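Long-range contacts in putative laminarinase (Phanerochaete chrysosporium, PDB 2WNE), which probably hydrolyses beta-1,3-glucans such as laminarin, as an enzyme of glycoside hydrolase family 16: residues Gly97-Ala102 and Glu120-Gln125; Asp25-Arg30 and Asn250-Gly255; Leu132-Asn137 and Gly239-Ala244; Asn128-His133 and Pro227-Pro232. The protein carries 1 engineered substitution. All blocks are in the same frame, centred on the assembly; numbering follows the deposited sequence.

Contact 1. Residues Gly97-Ala102 and Glu120-Gln125. With BGC (beta-D-glucopyranose), chain B; GLC (alpha-D-glucopyranose), chain C.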
# COMPACT_ATOMS: atom_id res chain seq x y z
N GLY A 97 -0.94 -7.40 14.26
CA GLY A 97 0.28 -7.90 13.65
C GLY A 97 0.35 -7.63 12.14
O GLY A 97 1.47 -7.65 11.58
N THR A 98 -0.79 -7.37 11.49
CA THR A 98 -0.79 -7.17 10.03
C THR A 98 -0.14 -5.85 9.61
O THR A 98 -0.29 -4.80 10.28
CB THR A 98 -2.20 -7.21 9.37
OG1 THR A 98 -3.00 -6.14 9.87
CG2 THR A 98 -2.89 -8.57 9.59
N TRP A 99 0.59 -5.92 8.50
CA TRP A 99 1.23 -4.73 7.93
C TRP A 99 1.09 -4.82 6.41
O TRP A 99 2.00 -5.26 5.72
CB TRP A 99 2.67 -4.60 8.44
CG TRP A 99 3.50 -3.47 7.88
CD1 TRP A 99 3.07 -2.42 7.08
CD2 TRP A 99 4.91 -3.27 8.08
NE1 TRP A 99 4.14 -1.60 6.78
CE2 TRP A 99 5.28 -2.10 7.37
CE3 TRP A 99 5.90 -3.98 8.78
CZ2 TRP A 99 6.60 -1.63 7.35
CZ3 TRP A 99 7.22 -3.49 8.77
CH2 TRP A 99 7.56 -2.34 8.05
N PRO A 100 -0.09 -4.39 5.88
CA PRO A 100 -0.32 -4.40 4.43
C PRO A 100 0.12 -3.11 3.78
O PRO A 100 0.12 -2.07 4.43
CB PRO A 100 -1.84 -4.53 4.33
CG PRO A 100 -2.39 -3.86 5.63
CD PRO A 100 -1.25 -3.86 6.65
N ALA A 101 0.46 -3.17 2.50
CA ALA A 101 0.75 -1.96 1.74
C ALA A 101 0.42 -2.12 0.27
O ALA A 101 0.53 -3.23 -0.27
CB ALA A 101 2.26 -1.54 1.91
N ALA A 102 -0.03 -1.02 -0.34
CA ALA A 102 -0.06 -0.81 -1.80
C ALA A 102 0.85 0.40 -2.03
O ALA A 102 0.61 1.48 -1.48
CB ALA A 102 -1.45 -0.50 -2.29
N GLU A 120 -1.05 2.10 3.52
CA GLU A 120 -0.16 1.47 4.48
C GLU A 120 -0.62 1.76 5.90
O GLU A 120 -1.09 2.87 6.20
CB GLU A 120 1.27 1.96 4.31
CG GLU A 120 2.32 1.00 4.89
CD GLU A 120 3.70 1.63 4.98
OE1 GLU A 120 3.83 2.85 4.73
OE2 GLU A 120 4.66 0.91 5.30
N GLY A 121 -0.48 0.76 6.75
CA GLY A 121 -0.62 0.94 8.20
C GLY A 121 -0.20 -0.32 8.90
O GLY A 121 0.29 -1.26 8.26
N VAL A 122 -0.42 -0.37 10.20
CA VAL A 122 -0.05 -1.52 11.03
C VAL A 122 -1.12 -1.78 12.08
O VAL A 122 -1.75 -0.84 12.57
CB VAL A 122 1.33 -1.32 11.73
CG1 VAL A 122 2.46 -1.33 10.68
CG2 VAL A 122 1.36 -0.00 12.60
N ASN A 123 -1.33 -3.06 12.41
CA ASN A 123 -2.07 -3.43 13.63
C ASN A 123 -3.46 -2.79 13.72
O ASN A 123 -3.90 -2.39 14.80
CB ASN A 123 -1.21 -3.08 14.89
CG ASN A 123 0.14 -3.79 14.88
OD1 ASN A 123 0.21 -4.98 14.49
ND2 ASN A 123 1.21 -3.08 15.27
N ASP A 124 -4.13 -2.67 12.56
CA ASP A 124 -5.49 -2.14 12.46
C ASP A 124 -5.65 -0.69 12.86
O ASP A 124 -6.78 -0.21 13.05
CB ASP A 124 -6.49 -3.02 13.23
CG ASP A 124 -6.54 -4.44 12.71
OD1 ASP A 124 -6.37 -4.63 11.48
OD2 ASP A 124 -6.78 -5.37 13.52
N GLN A 125 -4.54 0.02 12.97
CA GLN A 125 -4.62 1.42 13.40
C GLN A 125 -4.92 2.41 12.27
O GLN A 125 -4.02 2.80 11.52
CB GLN A 125 -3.34 1.84 14.17
CG GLN A 125 -3.09 1.02 15.45
CD GLN A 125 -4.29 1.06 16.42
OE1 GLN A 125 -4.54 2.08 17.06
NE2 GLN A 125 -5.04 -0.07 16.51
C2 BGC B . 8.27 1.72 7.49
C3 BGC B . 7.68 2.40 6.26
C4 BGC B . 6.57 3.41 6.57
C5 BGC B . 7.01 4.34 7.69
C6 BGC B . 5.86 5.24 8.15
C1 BGC B . 8.63 2.75 8.55
O2 BGC B . 9.43 1.02 7.11
O3 BGC B . 7.16 1.43 5.40
O4 BGC B . 6.23 4.15 5.41
O5 BGC B . 7.49 3.57 8.80
O6 BGC B . 6.33 6.11 9.16
C1 GLC C . 7.70 1.38 2.94
C2 GLC C . 9.19 0.95 2.97
C3 GLC C . 9.33 -0.51 2.53
C4 GLC C . 8.10 -1.35 2.94
C5 GLC C . 6.88 -0.82 2.18
C6 GLC C . 5.56 -1.55 2.47
O1 GLC C . 7.60 2.73 2.55
O2 GLC C . 10.07 1.83 2.28
O3 GLC C . 10.47 -1.05 3.13
O4 GLC C . 8.31 -2.69 2.54
O5 GLC C . 6.70 0.58 2.31
O6 GLC C . 5.14 -1.32 3.81
O HOH W 1 -3.27 -3.29 9.68
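Ala101 and Glu120 form a non-hydrogen-bonded antiparallel pair with CA atoms 4.5 Å apart, beyond which the chain after Glu120 stays alongside until Asn123 N donates to Thr98 O at 2.9 Å. Trp99 and Glu120 lie side by side and point the same way. With CG of Trp99 anti to the backbone N (chi1 176°), the indole reaches along the extended Glu120 chain, and NE1 donates to Glu120 OE2 at 3.0 Å. The carboxylate oxygen lies in the ring plane, while the indole meets it on its anti side, 19° out of the carboxylate plane. Glu120 OE2 also accepts O3 of the chain B glucose (2.6 Å) and O6 of the alpha-glucose, so three donors hold it; OE1 accepts O4 of the chain B sugar. One indole face rests on Val122 CG1, 3.9 Å from the five-membered ring centroid, a CH-pi contact that suits a compact branched residue. Gly97 N donates to Asn123 OD1 at 2.7 Å with a rather bent geometry. Asn123 and Asp124 fill the middle of a type I' turn from Val122 to Gln125, where both take left-handed backbone angles that asparagine and aspartate tolerate well. Trp257 packs edge-to-face on Trp99. Glu120 binds both sugars, and the Trp99 indole holds the carboxylate and lies beside them, in the sugar-binding cleft of the GH16 jelly roll.

Contact 2. Residues Asp25-Arg30 and Asn250-Gly255. With BGC (beta-D-glucopyranose), chain D; BGC (beta-D-glucopyranose), chain E; GLC (alpha-D-glucopyranose), chain C.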
# COMPACT_ATOMS: atom_id res chain seq x y z
N ASP A 25 11.74 -11.11 3.74
CA ASP A 25 11.08 -9.82 3.97
C ASP A 25 12.11 -8.71 4.26
O ASP A 25 12.79 -8.76 5.27
CB ASP A 25 10.04 -9.88 5.10
CG ASP A 25 9.28 -8.58 5.26
OD1 ASP A 25 9.22 -7.80 4.30
OD2 ASP A 25 8.77 -8.28 6.34
N PRO A 26 12.21 -7.69 3.37
CA PRO A 26 13.15 -6.61 3.61
C PRO A 26 12.87 -5.83 4.91
O PRO A 26 13.78 -5.22 5.46
CB PRO A 26 12.97 -5.72 2.37
CG PRO A 26 12.40 -6.63 1.34
CD PRO A 26 11.48 -7.48 2.09
N THR A 27 11.63 -5.88 5.41
CA THR A 27 11.29 -5.26 6.68
C THR A 27 11.26 -6.24 7.85
O THR A 27 10.69 -5.94 8.91
CB THR A 27 9.95 -4.48 6.58
OG1 THR A 27 8.92 -5.33 6.05
CG2 THR A 27 10.12 -3.22 5.71
N HIS A 28 11.87 -7.41 7.65
CA HIS A 28 12.14 -8.37 8.75
C HIS A 28 10.93 -8.88 9.54
O HIS A 28 11.03 -9.16 10.75
CB HIS A 28 13.27 -7.84 9.67
CG HIS A 28 14.43 -7.30 8.91
ND1 HIS A 28 14.71 -5.95 8.82
CD2 HIS A 28 15.36 -7.93 8.15
CE1 HIS A 28 15.77 -5.77 8.05
NE2 HIS A 28 16.18 -6.95 7.63
N GLY A 29 9.80 -9.04 8.85
CA GLY A 29 8.56 -9.51 9.47
C GLY A 29 8.47 -11.03 9.70
O GLY A 29 9.31 -11.81 9.23
N ARG A 30 7.44 -11.42 10.43
CA ARG A 30 7.13 -12.82 10.70
C ARG A 30 6.30 -13.40 9.55
O ARG A 30 5.11 -13.75 9.69
CB ARG A 30 6.42 -12.95 12.07
CG ARG A 30 6.23 -14.40 12.56
CD ARG A 30 7.54 -15.16 12.65
NE ARG A 30 7.31 -16.52 13.13
CZ ARG A 30 8.04 -17.59 12.86
NH1 ARG A 30 9.14 -17.50 12.12
NH2 ARG A 30 7.69 -18.78 13.37
N ASN A 250 1.28 -6.02 -0.98
CA ASN A 250 1.83 -7.08 -0.12
C ASN A 250 1.17 -7.10 1.22
O ASN A 250 0.39 -6.21 1.55
CB ASN A 250 3.37 -6.90 0.08
CG ASN A 250 3.71 -5.66 0.89
OD1 ASN A 250 3.69 -4.53 0.38
ND2 ASN A 250 4.01 -5.87 2.19
N LEU A 251 1.46 -8.15 1.98
CA LEU A 251 1.06 -8.20 3.38
C LEU A 251 2.20 -8.86 4.14
O LEU A 251 2.56 -10.02 3.84
CB LEU A 251 -0.25 -8.99 3.54
CG LEU A 251 -0.65 -9.44 4.97
CD1 LEU A 251 -0.90 -8.26 5.92
CD2 LEU A 251 -1.85 -10.38 4.99
N THR A 252 2.79 -8.11 5.09
CA THR A 252 3.72 -8.73 6.02
C THR A 252 3.14 -8.67 7.42
O THR A 252 2.01 -8.17 7.61
CB THR A 252 5.20 -8.16 5.91
OG1 THR A 252 6.08 -8.94 6.73
CG2 THR A 252 5.29 -6.71 6.31
N PHE A 253 3.88 -9.22 8.38
CA PHE A 253 3.46 -9.25 9.79
C PHE A 253 4.61 -8.79 10.65
O PHE A 253 5.74 -9.10 10.33
CB PHE A 253 3.14 -10.70 10.20
CG PHE A 253 1.99 -11.30 9.46
CD1 PHE A 253 2.20 -11.99 8.27
CD2 PHE A 253 0.70 -11.16 9.95
CE1 PHE A 253 1.12 -12.54 7.57
CE2 PHE A 253 -0.37 -11.69 9.26
CZ PHE A 253 -0.16 -12.38 8.08
N CYS A 254 4.32 -8.12 11.77
CA CYS A 254 5.36 -7.69 12.73
C CYS A 254 6.51 -6.95 12.03
O CYS A 254 6.27 -6.03 11.26
CB CYS A 254 5.87 -8.91 13.55
SG CYS A 254 4.52 -9.90 14.22
N GLY A 255 7.75 -7.36 12.30
CA GLY A 255 8.90 -6.74 11.66
C GLY A 255 9.17 -5.31 12.10
O GLY A 255 8.72 -4.88 13.15
C2 BGC D . 12.78 -1.49 3.13
C3 BGC D . 14.09 -1.54 2.33
C4 BGC D . 13.91 -2.16 0.94
C5 BGC D . 12.69 -1.57 0.22
C6 BGC D . 12.42 -2.17 -1.16
C1 BGC D . 11.63 -0.95 2.29
O2 BGC D . 12.92 -0.74 4.33
O3 BGC D . 15.01 -2.36 3.00
O4 BGC D . 15.11 -1.97 0.22
O5 BGC D . 11.55 -1.68 1.07
O6 BGC D . 12.06 -3.54 -1.11
C2 BGC E . 15.94 -2.30 5.20
C3 BGC E . 17.07 -1.78 6.10
C4 BGC E . 18.39 -1.60 5.32
C5 BGC E . 18.15 -0.90 3.98
C6 BGC E . 19.41 -0.85 3.09
C1 BGC E . 15.89 -1.60 3.84
O2 BGC E . 14.68 -2.19 5.86
O3 BGC E . 17.16 -2.70 7.18
O4 BGC E . 19.27 -0.80 6.07
O5 BGC E . 17.17 -1.58 3.24
O6 BGC E . 19.16 0.02 2.00
C1 GLC C . 7.70 1.38 2.94
C2 GLC C . 9.19 0.95 2.97
C3 GLC C . 9.33 -0.51 2.53
C4 GLC C . 8.10 -1.35 2.94
C5 GLC C . 6.88 -0.82 2.18
C6 GLC C . 5.56 -1.55 2.47
O1 GLC C . 7.60 2.73 2.55
O2 GLC C . 10.07 1.83 2.28
O3 GLC C . 10.47 -1.05 3.13
O4 GLC C . 8.31 -2.69 2.54
O5 GLC C . 6.70 0.58 2.31
O6 GLC C . 5.14 -1.32 3.81
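Asp25 and Thr252 cross at about a right angle, and Thr252 OG1 donates to Asp25 OD2 at 2.8 Å from above the carboxylate plane, 62° out of it. A chi1 of -172° swings the Thr252 hydroxyl out from the strand toward the loop. Asp25 OD2 also accepts Gly29 N (2.8 Å) on the anti side and Thr27 OG1 (3.0 Å) on the syn side, both somewhat tilted from the plane, so three donors hold the carboxylate and fix its rotation. The Thr27 and Thr252 side chains also meet obliquely, OG1 of Thr27 lying 3.9 Å from CG2 of Thr252. Both backbones need glycine farther along, Gly29 in the loop and Gly255 just past the strand: Gly29 CA lies 3.0 Å from Phe253 O and 3.5 Å from Gly255 CA. Arg30 N donates to Phe253 O at 2.9 Å. Cys254, disulfide-bonded to Cys273, brings SG beside Arg30 CB, while the Arg30 guanidinium turns away to Gly66 and Asn278. Asp25 to His28 is a type I beta turn with a weak Asx-turn bond, Asp25 OD1 to Thr27 N, and it presents Pro26 O to O2 of the chain E glucose on one side of the sugar cleft.

Contact 3. Residues Leu132-Asn137 and Gly239-Ala244. With BGC (beta-D-glucopyranose), chain B; GLC (alpha-D-glucopyranose), chain C.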
# COMPACT_ATOMS: atom_id res chain seq x y z
N LEU A 132 6.41 9.15 1.54
CA LEU A 132 7.54 9.03 0.61
C LEU A 132 8.78 8.70 1.41
O LEU A 132 8.96 9.21 2.53
CB LEU A 132 7.81 10.33 -0.16
CG LEU A 132 6.71 11.12 -0.87
CD1 LEU A 132 7.37 12.24 -1.69
CD2 LEU A 132 5.86 10.20 -1.73
N HIS A 133 9.62 7.83 0.84
CA HIS A 133 10.98 7.62 1.35
C HIS A 133 11.95 7.94 0.24
O HIS A 133 11.81 7.42 -0.89
CB HIS A 133 11.16 6.16 1.81
CG HIS A 133 10.25 5.77 2.93
ND1 HIS A 133 10.69 5.63 4.23
CD2 HIS A 133 8.92 5.51 2.95
CE1 HIS A 133 9.67 5.29 5.00
NE2 HIS A 133 8.59 5.21 4.25
N THR A 134 12.93 8.80 0.54
CA THR A 134 13.95 9.18 -0.44
C THR A 134 15.39 9.15 0.15
O THR A 134 15.57 8.89 1.35
CB THR A 134 13.65 10.59 -1.03
OG1 THR A 134 13.78 11.57 0.01
CG2 THR A 134 12.23 10.68 -1.58
N GLY A 135 16.40 9.36 -0.71
CA GLY A 135 17.73 9.80 -0.24
C GLY A 135 17.72 11.29 0.17
O GLY A 135 16.63 11.89 0.36
N ALA A 136 18.92 11.88 0.29
CA ALA A 136 19.15 13.20 0.93
C ALA A 136 18.50 14.34 0.18
O ALA A 136 18.27 14.24 -1.03
CB ALA A 136 20.65 13.48 1.07
N ASN A 137 18.22 15.42 0.89
CA ASN A 137 17.74 16.67 0.29
C ASN A 137 16.32 16.56 -0.31
O ASN A 137 16.07 16.92 -1.45
CB ASN A 137 18.73 17.21 -0.75
CG ASN A 137 18.50 18.68 -1.08
OD1 ASN A 137 17.80 19.39 -0.35
ND2 ASN A 137 19.07 19.14 -2.21
N GLY A 239 11.18 14.68 -9.29
CA GLY A 239 11.66 13.84 -10.39
C GLY A 239 13.07 13.28 -10.20
O GLY A 239 13.39 12.19 -10.72
N SER A 240 13.92 14.02 -9.49
CA SER A 240 15.29 13.57 -9.25
C SER A 240 15.42 12.61 -8.05
O SER A 240 16.49 12.05 -7.82
CB SER A 240 16.28 14.73 -9.14
OG SER A 240 16.41 15.18 -7.81
N HIS A 241 14.35 12.43 -7.29
CA HIS A 241 14.37 11.47 -6.18
C HIS A 241 13.61 10.17 -6.46
O HIS A 241 13.63 9.24 -5.65
CB HIS A 241 13.88 12.13 -4.88
CG HIS A 241 14.79 13.20 -4.39
ND1 HIS A 241 15.71 12.99 -3.37
CD2 HIS A 241 14.98 14.47 -4.80
CE1 HIS A 241 16.40 14.10 -3.17
NE2 HIS A 241 15.98 15.01 -4.03
N PHE A 242 12.94 10.11 -7.61
CA PHE A 242 12.14 8.94 -7.99
C PHE A 242 12.52 8.52 -9.38
O PHE A 242 12.59 9.35 -10.29
CB PHE A 242 10.63 9.26 -7.96
CG PHE A 242 10.06 9.31 -6.59
CD1 PHE A 242 10.24 10.45 -5.79
CD2 PHE A 242 9.39 8.20 -6.07
CE1 PHE A 242 9.74 10.49 -4.47
CE2 PHE A 242 8.89 8.23 -4.75
CZ PHE A 242 9.08 9.38 -3.96
N ASP A 243 12.78 7.25 -9.59
CA ASP A 243 12.92 6.86 -10.98
C ASP A 243 11.72 6.02 -11.44
O ASP A 243 10.62 6.19 -10.90
CB ASP A 243 14.28 6.23 -11.24
CG ASP A 243 14.64 5.20 -10.24
OD1 ASP A 243 13.69 4.50 -9.83
OD2 ASP A 243 15.84 5.10 -9.88
N ALA A 244 11.89 5.20 -12.47
CA ALA A 244 10.81 4.32 -12.92
C ALA A 244 10.50 3.27 -11.84
O ALA A 244 11.40 2.52 -11.43
CB ALA A 244 11.16 3.67 -14.26
C2 BGC B . 8.27 1.72 7.49
C3 BGC B . 7.68 2.40 6.26
C4 BGC B . 6.57 3.41 6.57
C5 BGC B . 7.01 4.34 7.69
C6 BGC B . 5.86 5.24 8.15
C1 BGC B . 8.63 2.75 8.55
O2 BGC B . 9.43 1.02 7.11
O3 BGC B . 7.16 1.43 5.40
O4 BGC B . 6.23 4.15 5.41
O5 BGC B . 7.49 3.57 8.80
O6 BGC B . 6.33 6.11 9.16
C1 GLC C . 7.70 1.38 2.94
C2 GLC C . 9.19 0.95 2.97
C3 GLC C . 9.33 -0.51 2.53
C4 GLC C . 8.10 -1.35 2.94
C5 GLC C . 6.88 -0.82 2.18
C6 GLC C . 5.56 -1.55 2.47
O1 GLC C . 7.60 2.73 2.55
O2 GLC C . 10.07 1.83 2.28
O3 GLC C . 10.47 -1.05 3.13
O4 GLC C . 8.31 -2.69 2.54
O5 GLC C . 6.70 0.58 2.31
O6 GLC C . 5.14 -1.32 3.81
O HOH W 2 15.56 9.47 -3.60
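Leu132 and Thr134 close on the ring of Phe242, and this is the tightly packed half of the contact. Both side chains meet the ring at about a right angle to the direction in which Phe242 points: Thr134 CG2 comes to 3.8 Å from Phe242 CE1, and both Leu132 methyls, CD1 and CD2, come up to Phe242 CZ from one side, each 4.0 Å from it. A wide aromatic ring suits the place because its far rim can touch both residues at once. Thr134 turns its methyl to the ring and its hydroxyl elsewhere: with OG1 lodged between N and C of its own backbone (chi1 66°), the hydroxyl donates to Gly135 O at 2.9 Å, on a lone pair of that carbonyl, so the polar branch is satisfied locally.

The His241 side is partly exposed and polar, although His241 itself is well covered. It leans across Thr134, ND1 lying 3.9 Å from Thr134 CB. Asn137 O is 3.2 Å from His241 NE2, but the angle is too poor for a hydrogen bond. Between the backbones, a water accepts from Gly135 N at 3.0 Å and lies 2.8 Å from His241 O.

On the other side of strand 129-133, His133 points away from this contact and donates from NE2 to O4 of the chain B glucose. Leu132 and Phe242 both lie on Val116 of strand 115-120 and Ile196 of strand 196-202, so Phe242, just past helix 238-241, touches one strand of each of the two sheets. The backbones of Leu132 and Thr134 bond to Cys165 and Cys155, the two halves of one disulfide.

Contact 4. Residues Asn128-His133 and Pro227-Pro232. With BGC (beta-D-glucopyranose), chain B; GLC (alpha-D-glucopyranose), chain C.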
# COMPACT_ATOMS: atom_id res chain seq x y z
N ASN A 128 -5.24 5.75 7.37
CA ASN A 128 -4.21 5.46 6.38
C ASN A 128 -3.06 6.49 6.45
O ASN A 128 -3.30 7.69 6.72
CB ASN A 128 -4.82 5.50 4.99
CG ASN A 128 -3.89 4.90 3.92
OD1 ASN A 128 -3.45 3.78 4.05
ND2 ASN A 128 -3.61 5.67 2.86
N ALA A 129 -1.85 6.00 6.19
CA ALA A 129 -0.67 6.84 5.99
C ALA A 129 -0.19 6.74 4.53
O ALA A 129 -0.14 5.63 3.93
CB ALA A 129 0.48 6.44 6.99
N MET A 130 0.08 7.91 3.96
CA MET A 130 0.69 8.10 2.63
C MET A 130 2.06 8.75 2.84
O MET A 130 2.15 9.85 3.39
CB MET A 130 -0.24 8.94 1.73
CG MET A 130 -1.54 8.20 1.45
SD MET A 130 -3.09 9.12 1.61
CE MET A 130 -3.09 9.62 3.36
N THR A 131 3.12 8.05 2.42
CA THR A 131 4.50 8.37 2.81
C THR A 131 5.48 8.20 1.65
O THR A 131 5.38 7.25 0.86
CB THR A 131 4.98 7.46 4.00
OG1 THR A 131 3.94 7.35 4.96
CG2 THR A 131 6.26 8.04 4.70
N LEU A 132 6.41 9.15 1.54
CA LEU A 132 7.54 9.03 0.61
C LEU A 132 8.78 8.70 1.41
O LEU A 132 8.96 9.21 2.53
CB LEU A 132 7.81 10.33 -0.16
CG LEU A 132 6.71 11.12 -0.87
CD1 LEU A 132 7.37 12.24 -1.69
CD2 LEU A 132 5.86 10.20 -1.73
N HIS A 133 9.62 7.83 0.84
CA HIS A 133 10.98 7.62 1.35
C HIS A 133 11.95 7.94 0.24
O HIS A 133 11.81 7.42 -0.89
CB HIS A 133 11.16 6.16 1.81
CG HIS A 133 10.25 5.77 2.93
ND1 HIS A 133 10.69 5.63 4.23
CD2 HIS A 133 8.92 5.51 2.95
CE1 HIS A 133 9.67 5.29 5.00
NE2 HIS A 133 8.59 5.21 4.25
N PRO A 227 -6.35 16.95 -3.08
CA PRO A 227 -5.83 15.62 -2.70
C PRO A 227 -5.88 15.34 -1.20
O PRO A 227 -5.89 16.25 -0.38
CB PRO A 227 -4.39 15.65 -3.22
CG PRO A 227 -4.02 17.14 -3.20
CD PRO A 227 -5.30 17.81 -3.67
N THR A 228 -5.94 14.06 -0.84
CA THR A 228 -5.79 13.65 0.56
C THR A 228 -4.36 13.95 1.07
O THR A 228 -4.17 14.52 2.16
CB THR A 228 -6.21 12.17 0.76
OG1 THR A 228 -7.53 12.00 0.25
CG2 THR A 228 -6.22 11.77 2.26
N ALA A 229 -3.37 13.56 0.27
CA ALA A 229 -1.96 13.84 0.55
C ALA A 229 -1.32 14.57 -0.64
O ALA A 229 -1.59 14.25 -1.82
CB ALA A 229 -1.20 12.52 0.87
N PHE A 230 -0.48 15.55 -0.33
CA PHE A 230 0.17 16.41 -1.31
C PHE A 230 1.65 16.46 -0.94
O PHE A 230 1.99 16.76 0.20
CB PHE A 230 -0.44 17.83 -1.30
CG PHE A 230 0.10 18.77 -2.38
CD1 PHE A 230 0.04 20.16 -2.20
CD2 PHE A 230 0.65 18.28 -3.57
CE1 PHE A 230 0.49 21.05 -3.18
CE2 PHE A 230 1.13 19.16 -4.56
CZ PHE A 230 1.03 20.55 -4.38
N PHE A 231 2.49 16.10 -1.90
CA PHE A 231 3.96 16.19 -1.76
C PHE A 231 4.47 17.09 -2.87
O PHE A 231 4.86 16.62 -3.94
CB PHE A 231 4.63 14.80 -1.79
CG PHE A 231 4.12 13.86 -0.72
CD1 PHE A 231 3.08 12.97 -1.00
CD2 PHE A 231 4.67 13.89 0.57
CE1 PHE A 231 2.58 12.10 -0.01
CE2 PHE A 231 4.18 13.03 1.57
CZ PHE A 231 3.13 12.13 1.28
N PRO A 232 4.44 18.41 -2.64
CA PRO A 232 4.92 19.36 -3.65
C PRO A 232 6.44 19.35 -3.76
O PRO A 232 7.10 18.62 -3.00
CB PRO A 232 4.42 20.71 -3.12
CG PRO A 232 4.34 20.52 -1.61
CD PRO A 232 3.96 19.08 -1.41
C2 BGC B . 8.27 1.72 7.49
C3 BGC B . 7.68 2.40 6.26
C4 BGC B . 6.57 3.41 6.57
C5 BGC B . 7.01 4.34 7.69
C6 BGC B . 5.86 5.24 8.15
C1 BGC B . 8.63 2.75 8.55
O2 BGC B . 9.43 1.02 7.11
O3 BGC B . 7.16 1.43 5.40
O4 BGC B . 6.23 4.15 5.41
O5 BGC B . 7.49 3.57 8.80
O6 BGC B . 6.33 6.11 9.16
C1 GLC C . 7.70 1.38 2.94
C2 GLC C . 9.19 0.95 2.97
C3 GLC C . 9.33 -0.51 2.53
C4 GLC C . 8.10 -1.35 2.94
C5 GLC C . 6.88 -0.82 2.18
C6 GLC C . 5.56 -1.55 2.47
O1 GLC C . 7.60 2.73 2.55
O2 GLC C . 10.07 1.83 2.28
O3 GLC C . 10.47 -1.05 3.13
O4 GLC C . 8.31 -2.69 2.54
O5 GLC C . 6.70 0.58 2.31
O6 GLC C . 5.14 -1.32 3.81
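Met130 and Leu132 on one strand meet Ala229 and Phe231 on another across the interior of a beta-sandwich, the jelly-roll fold of family GH16. Strand 129-133 belongs to the mixed sheet and strand 229-231 to the antiparallel one; their axes pass 8.3 Å apart and run nearly parallel, 15° between them, which is face-to-face packing of two sheets and involves no backbone pairing.

The aliphatic contacts lie at the Met130 end. Met130 CB sits 3.8 Å from Ala229 CB, a closeness that a small residue allows. The thioether then bends at both chi2 and chi3, carrying SD past Ala229 and bringing CE to 4.0 Å from Thr228 CG2, where the two side chains cross at about a right angle. Thr228 and Ala229 can both face this way because they form a classic beta bulge opposite Val198. Thr228 gives its methyl to the methionine while its hydroxyl is paired with Phe200 N, which suits a threonine at a buried place.

The aromatic contacts lie at the Leu132 end. Leu132 and Phe231 slide past each other in opposite directions, and Leu132 CG stands 3.8 Å from the ring centroid of Phe231, 14° off the normal, a CH-pi contact over one face. Val167 of strand 165-168 also touches Phe231. Residues turned the other way on strand 129-133 look into the sugar cleft, with Thr131 CB 3.8 Å from O4 of the chain B glucose. A polar atom approaches the ring edge: CZ, at the far rim of Phe231, lies 3.3 Å from Met130 O, which sits near the ring plane.

Contacts 1 and 2 are neighbours in the mixed sheet, their centres about 10 Å apart. Strands 98-105 and 246-253 pair through Trp99 N and Thr252 O at 2.8 Å, and Thr27 packs against the indole. Contact 4 joins contact 1 through Glu120 N and Asn128 OD1, 3.0 Å apart, although their centres are about 16 Å apart. Contacts 3 and 4 share Leu132 and His133, so one strand faces the sandwich interior with Leu132 and the sugar with His133. Contacts 1 and 2 line the cleft, while contacts 3 and 4 lie behind strand 129-133, whose Thr131 and His133 face the sugars; contacts 2 and 3, about 23 Å between centres, do not touch.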